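Local coordinates for oxidase/hydroxylase (Streptomyces hygroscopicus subsp. hygroscopicus, PDB 4XCB), which probably acts as a metal- and 2-oxoglutarate-dependent dioxygenase of the PhyH family, and binds hygromycin B together with nickel and 2-oxoglutarate, at residues A[93-98]-A[217-222]; A[146-151]-A[193-198]. All coordinates share one frame; numbering follows the deposited sequence.

Interaction 1: residues A[93-98]-A[217-222]; sequences GLRRTK and EGDRLL. With AKG (2-oxoglutaric acid), chain F.
Arg96 and Arg220 face each other as a hydrogen-bonded antiparallel pair, and their side chains run out together from the same face of the sheet. Their guanidinium groups are stacked with planes 19° apart, Arg96 NH1 riding over the rim of the Arg220 group. Such close like charges suit an anion site: Arg220 NH2 gives a nearly straight bond (172°) to AKG O3 at 2.8 Å, and Arg220 NH1 reaches AKG O4 at 2.9 Å, so two N-H groups grip one carboxylate of 2-oxoglutarate. Arg220 gets there by an extended chain, CG anti to the backbone N (chi1 -178°). Arg96 lies over one face of it, its NE bonded to Ser100 OG and its NH1 to Thr211 OG1. Leu94 and Leu222 pack on this face of the sheet too, Leu94 CB lying 3.5 Å from Leu222 CD2, and Leu222 CD1 approaches AKG C5 at 3.9 Å. Water 1 joins Leu94 O to Arg220 NH1.

On the other face, Arg95 bends at chi3 so that Leu221 CD1 lies over the centre of its guanidinium, while Arg95 NH1 donates to the anti lone pair of Asp219 OD1 at 2.8 Å in a salt bridge and NE is hydrogen-bonded to Tyr55 OH. A leucine in place of Arg95 would probably leave Asp219 without this cationic mate and Tyr55 OH without its link. Two-way backbone bonds at Leu94-Leu222 and Arg96-Arg220, such as Arg220 N to Arg96 O at 2.8 Å, fix the strand register. Paired strands carrying an arginine that clamps the distal carboxylate of 2-oxoglutarate are characteristic of the double-stranded beta-helix of these oxygenases.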
loop_
_atom_site.group_PDB
_atom_site.type_symbol
_atom_site.label_atom_id
_atom_site.label_comp_id
_atom_site.label_asym_id
_atom_site.label_seq_id
_atom_site.Cartn_x
_atom_site.Cartn_y
_atom_site.Cartn_z
ATOM N N GLY A 93 -2.934 20.821 27.753
ATOM C CA GLY A 93 -3.997 21.784 27.563
ATOM C C GLY A 93 -3.465 23.004 26.850
ATOM O O GLY A 93 -2.286 23.303 26.944
ATOM N N LEU A 94 -4.334 23.686 26.113
ATOM C CA LEU A 94 -3.966 24.913 25.410
ATOM C C LEU A 94 -5.011 25.986 25.659
ATOM O O LEU A 94 -6.201 25.791 25.383
ATOM C CB LEU A 94 -3.814 24.667 23.912
ATOM C CG LEU A 94 -2.653 23.775 23.465
ATOM C CD1 LEU A 94 -2.804 23.472 21.979
ATOM C CD2 LEU A 94 -1.309 24.448 23.757
ATOM N N ARG A 95 -4.549 27.122 26.175
ATOM C CA ARG A 95 -5.402 28.276 26.390
ATOM C C ARG A 95 -4.911 29.424 25.518
ATOM O O ARG A 95 -3.762 29.827 25.637
ATOM C CB ARG A 95 -5.392 28.696 27.857
ATOM C CG ARG A 95 -6.292 29.879 28.143
ATOM C CD ARG A 95 -6.212 30.296 29.596
ATOM N NE ARG A 95 -6.630 29.204 30.474
ATOM C CZ ARG A 95 -7.900 28.962 30.786
ATOM N NH1 ARG A 95 -8.859 29.740 30.299
ATOM N NH2 ARG A 95 -8.214 27.946 31.573
ATOM N N ARG A 96 -5.774 29.942 24.651
ATOM C CA ARG A 96 -5.371 30.989 23.712
ATOM C C ARG A 96 -6.248 32.228 23.788
ATOM O O ARG A 96 -7.447 32.142 24.041
ATOM C CB ARG A 96 -5.397 30.458 22.278
ATOM C CG ARG A 96 -4.202 29.600 21.924
ATOM C CD ARG A 96 -4.422 28.907 20.601
ATOM N NE ARG A 96 -4.815 29.841 19.554
ATOM C CZ ARG A 96 -5.223 29.468 18.340
ATOM N NH1 ARG A 96 -5.283 28.182 18.027
ATOM N NH2 ARG A 96 -5.579 30.372 17.438
ATOM N N THR A 97 -5.637 33.376 23.532
ATOM C CA THR A 97 -6.375 34.629 23.441
ATOM C C THR A 97 -6.157 35.231 22.059
ATOM O O THR A 97 -5.493 34.624 21.215
ATOM C CB THR A 97 -5.945 35.618 24.544
ATOM O OG1 THR A 97 -4.554 35.921 24.402
ATOM C CG2 THR A 97 -6.178 35.005 25.923
ATOM N N LYS A 98 -6.726 36.408 21.816
ATOM C CA LYS A 98 -6.685 37.012 20.488
ATOM C C LYS A 98 -5.255 37.220 19.979
ATOM O O LYS A 98 -4.337 37.452 20.759
ATOM C CB LYS A 98 -7.440 38.346 20.488
ATOM C CG LYS A 98 -6.678 39.485 21.140
ATOM C CD LYS A 98 -7.407 40.807 20.971
ATOM C CE LYS A 98 -8.233 41.127 22.202
ATOM N NZ LYS A 98 -8.912 42.450 22.081
ATOM N N GLU A 217 -12.577 37.957 21.242
ATOM C CA GLU A 217 -12.424 37.987 22.692
ATOM C C GLU A 217 -12.832 36.660 23.331
ATOM O O GLU A 217 -13.560 35.871 22.733
ATOM C CB GLU A 217 -13.268 39.120 23.288
ATOM C CG GLU A 217 -12.987 40.492 22.711
ATOM C CD GLU A 217 -11.662 41.057 23.163
ATOM O OE1 GLU A 217 -11.086 40.531 24.139
ATOM O OE2 GLU A 217 -11.194 42.036 22.545
ATOM N N GLY A 218 -12.392 36.434 24.561
ATOM C CA GLY A 218 -12.724 35.207 25.261
ATOM C C GLY A 218 -11.675 34.148 25.004
ATOM O O GLY A 218 -11.167 34.040 23.891
ATOM N N ASP A 219 -11.345 33.375 26.032
ATOM C CA ASP A 219 -10.314 32.343 25.903
ATOM C C ASP A 219 -10.739 31.186 25.016
ATOM O O ASP A 219 -11.860 30.689 25.114
ATOM C CB ASP A 219 -9.931 31.775 27.269
ATOM C CG ASP A 219 -9.117 32.741 28.096
ATOM O OD1 ASP A 219 -8.676 32.345 29.199
ATOM O OD2 ASP A 219 -8.918 33.889 27.644
ATOM N N ARG A 220 -9.816 30.741 24.172
ATOM C CA ARG A 220 -10.017 29.528 23.395
ATOM C C ARG A 220 -9.334 28.415 24.169
ATOM O O ARG A 220 -8.166 28.543 24.531
ATOM C CB ARG A 220 -9.440 29.678 21.988
ATOM C CG ARG A 220 -9.625 28.489 21.065
ATOM C CD ARG A 220 -8.680 28.636 19.866
ATOM N NE ARG A 220 -8.998 27.732 18.763
ATOM C CZ ARG A 220 -8.560 26.482 18.679
ATOM N NH1 ARG A 220 -7.810 25.981 19.658
ATOM N NH2 ARG A 220 -8.890 25.733 17.629
ATOM N N LEU A 221 -10.059 27.331 24.433
ATOM C CA LEU A 221 -9.590 26.350 25.413
ATOM C C LEU A 221 -9.855 24.905 24.994
ATOM O O LEU A 221 -10.946 24.561 24.555
ATOM C CB LEU A 221 -10.255 26.615 26.767
ATOM C CG LEU A 221 -9.597 25.939 27.973
ATOM C CD1 LEU A 221 -8.173 26.437 28.163
ATOM C CD2 LEU A 221 -10.422 26.196 29.225
ATOM N N LEU A 222 -8.853 24.050 25.150
ATOM C CA LEU A 222 -9.061 22.639 24.886
ATOM C C LEU A 222 -8.012 21.811 25.587
ATOM O O LEU A 222 -7.001 22.334 26.042
ATOM C CB LEU A 222 -9.032 22.337 23.388
ATOM C CG LEU A 222 -7.649 22.222 22.749
ATOM C CD1 LEU A 222 -7.760 21.663 21.351
ATOM C CD2 LEU A 222 -6.941 23.556 22.724
HETATM C C1 AKG F . -2.206 20.498 18.336
HETATM O O1 AKG F . -1.291 19.819 17.774
HETATM O O2 AKG F . -2.133 20.786 19.569
HETATM C C2 AKG F . -3.391 20.962 17.533
HETATM O O5 AKG F . -3.479 20.564 16.386
HETATM C C3 AKG F . -4.396 21.923 18.145
HETATM C C4 AKG F . -5.745 21.904 17.466
HETATM C C5 AKG F . -6.583 23.078 17.950
HETATM O O3 AKG F . -7.795 23.168 17.609
HETATM O O4 AKG F . -6.057 23.951 18.692
HETATM O O HOH W 1 -6.575 26.781 22.333
HETATM O O HOH W 2 -9.214 36.863 23.465
#

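Interaction 2: residues A[146-151]-A[193-198]; sequences SDIQSP and VFVRSG
Phe194, Gln149 and Arg196 bury the most surface where two loops of the double-stranded beta-helix, one between strands 139-144 and 156-159 and the other between strands 190-193 and 200-204, run antiparallel around a single beta bridge, Ile148 with Val195. That bridge is a hydrogen-bonded pair: Ile148 N donates to Val195 O at 3.0 Å, and Val195 N returns a bond to Ile148 O at 2.9 Å. Ile148 and Val195 also lie side by side, Ile148 CB 4.0 Å from Val195 CG2.

Phe194 lies along the backbone of the opposite loop. Gln149 O stands over one face of the ring, displaced toward its rim, and Ile148 O comes at the edge. Farther out, Pro151 CD touches Phe194 CE1 at 3.8 Å, and the Phe194 side chain is therefore in contact with backbone or side-chain atoms from Ile148 to Pro151.

Gln149 starts away from the other loop but folds back at chi2 (-67°), which brings its amide over the guanidinium of Arg196. The two flat groups are 10° from parallel, with Gln149 CD 3.6 Å from Arg196 NE. In this pose Gln149 NE2 makes a weak bond to Val195 O, already an acceptor from Ile148 N, and also donates to water 3, which bonds weakly to Phe194 O.

Arg196, likewise bent at chi2, has its guanidinium covered on one face by that amide while Asp147 closes its edge. Arg196 NH1 lies 3.1 Å from Asp147 OD1 in a salt bridge, coming from above the carboxylate plane, with the two planes 79° apart. Asp147 thus serves both side chain and backbone: its second oxygen, Asp147 OD2, accepts the N-H of Ser197 N at 2.8 Å, nearly along the C-O axis.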
loop_
_atom_site.group_PDB
_atom_site.type_symbol
_atom_site.label_atom_id
_atom_site.label_comp_id
_atom_site.label_asym_id
_atom_site.label_seq_id
_atom_site.Cartn_x
_atom_site.Cartn_y
_atom_site.Cartn_z
ATOM N N SER A 146 -14.418 25.185 24.725
ATOM C CA SER A 146 -15.062 26.439 24.346
ATOM C C SER A 146 -15.642 26.293 22.945
ATOM O O SER A 146 -15.288 25.368 22.219
ATOM C CB SER A 146 -14.083 27.612 24.414
ATOM O OG SER A 146 -13.000 27.465 23.510
ATOM N N ASP A 147 -16.546 27.196 22.585
ATOM C CA ASP A 147 -17.166 27.181 21.271
ATOM C C ASP A 147 -16.261 27.856 20.262
ATOM O O ASP A 147 -15.716 28.931 20.524
ATOM C CB ASP A 147 -18.514 27.896 21.284
ATOM C CG ASP A 147 -19.574 27.153 22.064
ATOM O OD1 ASP A 147 -20.652 27.750 22.275
ATOM O OD2 ASP A 147 -19.357 25.991 22.463
ATOM N N ILE A 148 -16.112 27.223 19.105
ATOM C CA ILE A 148 -15.316 27.765 18.022
ATOM C C ILE A 148 -16.185 27.675 16.764
ATOM O O ILE A 148 -16.304 26.619 16.139
ATOM C CB ILE A 148 -13.973 26.999 17.863
ATOM C CG1 ILE A 148 -13.210 26.975 19.192
ATOM C CG2 ILE A 148 -13.136 27.647 16.777
ATOM C CD1 ILE A 148 -11.974 26.082 19.186
ATOM N N GLN A 149 -16.836 28.781 16.411
ATOM C CA GLN A 149 -17.891 28.718 15.404
ATOM C C GLN A 149 -17.618 29.577 14.168
ATOM O O GLN A 149 -18.454 29.674 13.273
ATOM C CB GLN A 149 -19.225 29.123 16.035
ATOM C CG GLN A 149 -19.785 28.083 16.997
ATOM C CD GLN A 149 -20.209 26.804 16.296
ATOM O OE1 GLN A 149 -21.178 26.794 15.539
ATOM N NE2 GLN A 149 -19.482 25.719 16.547
ATOM N N SER A 150 -16.449 30.199 14.125
ATOM C CA SER A 150 -16.059 30.976 12.960
ATOM C C SER A 150 -14.560 30.881 12.775
ATOM O O SER A 150 -13.853 30.513 13.703
ATOM C CB SER A 150 -16.477 32.436 13.118
ATOM O OG SER A 150 -15.697 33.064 14.117
ATOM N N PRO A 151 -14.066 31.205 11.575
ATOM C CA PRO A 151 -12.616 31.298 11.402
ATOM C C PRO A 151 -11.946 32.211 12.427
ATOM O O PRO A 151 -10.895 31.873 12.954
ATOM C CB PRO A 151 -12.483 31.860 9.990
ATOM C CG PRO A 151 -13.653 31.288 9.285
ATOM C CD PRO A 151 -14.776 31.311 10.287
ATOM N N VAL A 193 -13.051 23.624 10.467
ATOM C CA VAL A 193 -13.916 22.762 11.263
ATOM C C VAL A 193 -14.409 23.525 12.474
ATOM O O VAL A 193 -13.607 24.079 13.227
ATOM C CB VAL A 193 -13.184 21.495 11.751
ATOM C CG1 VAL A 193 -14.102 20.663 12.640
ATOM C CG2 VAL A 193 -12.685 20.677 10.578
ATOM N N PHE A 194 -15.725 23.557 12.669
ATOM C CA PHE A 194 -16.292 24.291 13.789
ATOM C C PHE A 194 -16.775 23.325 14.851
ATOM O O PHE A 194 -17.244 22.235 14.540
ATOM C CB PHE A 194 -17.415 25.199 13.291
ATOM C CG PHE A 194 -16.983 26.090 12.173
ATOM C CD1 PHE A 194 -15.880 26.912 12.329
ATOM C CD2 PHE A 194 -17.630 26.063 10.955
ATOM C CE1 PHE A 194 -15.446 27.724 11.304
ATOM C CE2 PHE A 194 -17.204 26.878 9.914
ATOM C CZ PHE A 194 -16.109 27.707 10.088
ATOM N N VAL A 195 -16.605 23.698 16.115
ATOM C CA VAL A 195 -16.945 22.791 17.205
ATOM C C VAL A 195 -17.655 23.510 18.336
ATOM O O VAL A 195 -17.573 24.733 18.454
ATOM C CB VAL A 195 -15.679 22.086 17.788
ATOM C CG1 VAL A 195 -15.100 21.094 16.787
ATOM C CG2 VAL A 195 -14.635 23.107 18.201
ATOM N N ARG A 196 -18.337 22.734 19.173
ATOM C CA ARG A 196 -18.963 23.251 20.386
ATOM C C ARG A 196 -18.245 22.704 21.601
ATOM O O ARG A 196 -17.589 21.661 21.515
ATOM C CB ARG A 196 -20.446 22.879 20.434
ATOM C CG ARG A 196 -21.259 23.565 19.358
ATOM C CD ARG A 196 -21.435 25.049 19.643
ATOM N NE ARG A 196 -22.498 25.599 18.805
ATOM C CZ ARG A 196 -22.991 26.831 18.905
ATOM N NH1 ARG A 196 -22.522 27.674 19.817
ATOM N NH2 ARG A 196 -23.962 27.219 18.084
ATOM N N SER A 197 -18.333 23.431 22.709
ATOM C CA SER A 197 -17.776 22.992 23.978
ATOM C C SER A 197 -18.344 21.614 24.323
ATOM O O SER A 197 -19.560 21.417 24.299
ATOM C CB SER A 197 -18.089 24.031 25.070
ATOM O OG SER A 197 -17.572 23.631 26.319
ATOM N N GLY A 198 -17.464 20.651 24.601
ATOM C CA GLY A 198 -17.901 19.298 24.905
ATOM C C GLY A 198 -17.775 18.320 23.750
ATOM O O GLY A 198 -17.929 17.101 23.929
HETATM O O HOH W 3 -20.045 23.035 15.458
#

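Interaction 2 is nested within the chain loop that interaction 1 closes: 146-151 and 193-198 both fall between 93-98 and 217-222. Their centres are 12 Å apart on the same side of the chain's centre. Interaction 1 pairs strands 86-96 and 220-229 within the six-stranded sheet. Interaction 2 lies where the chain passes between the sheets: 146-151 leads from strand 139-144 of the six-stranded sheet to 156-159 of the four-stranded one, and 193-198 returns from 190-193 to 200-204. The two meet directly: Ser146 OG lies 3.1 Å from Leu221 N, a probable hydrogen bond, and Ile148 CD1 packs 3.4 Å from Arg220 NE, touching the arginine that binds 2-oxoglutarate.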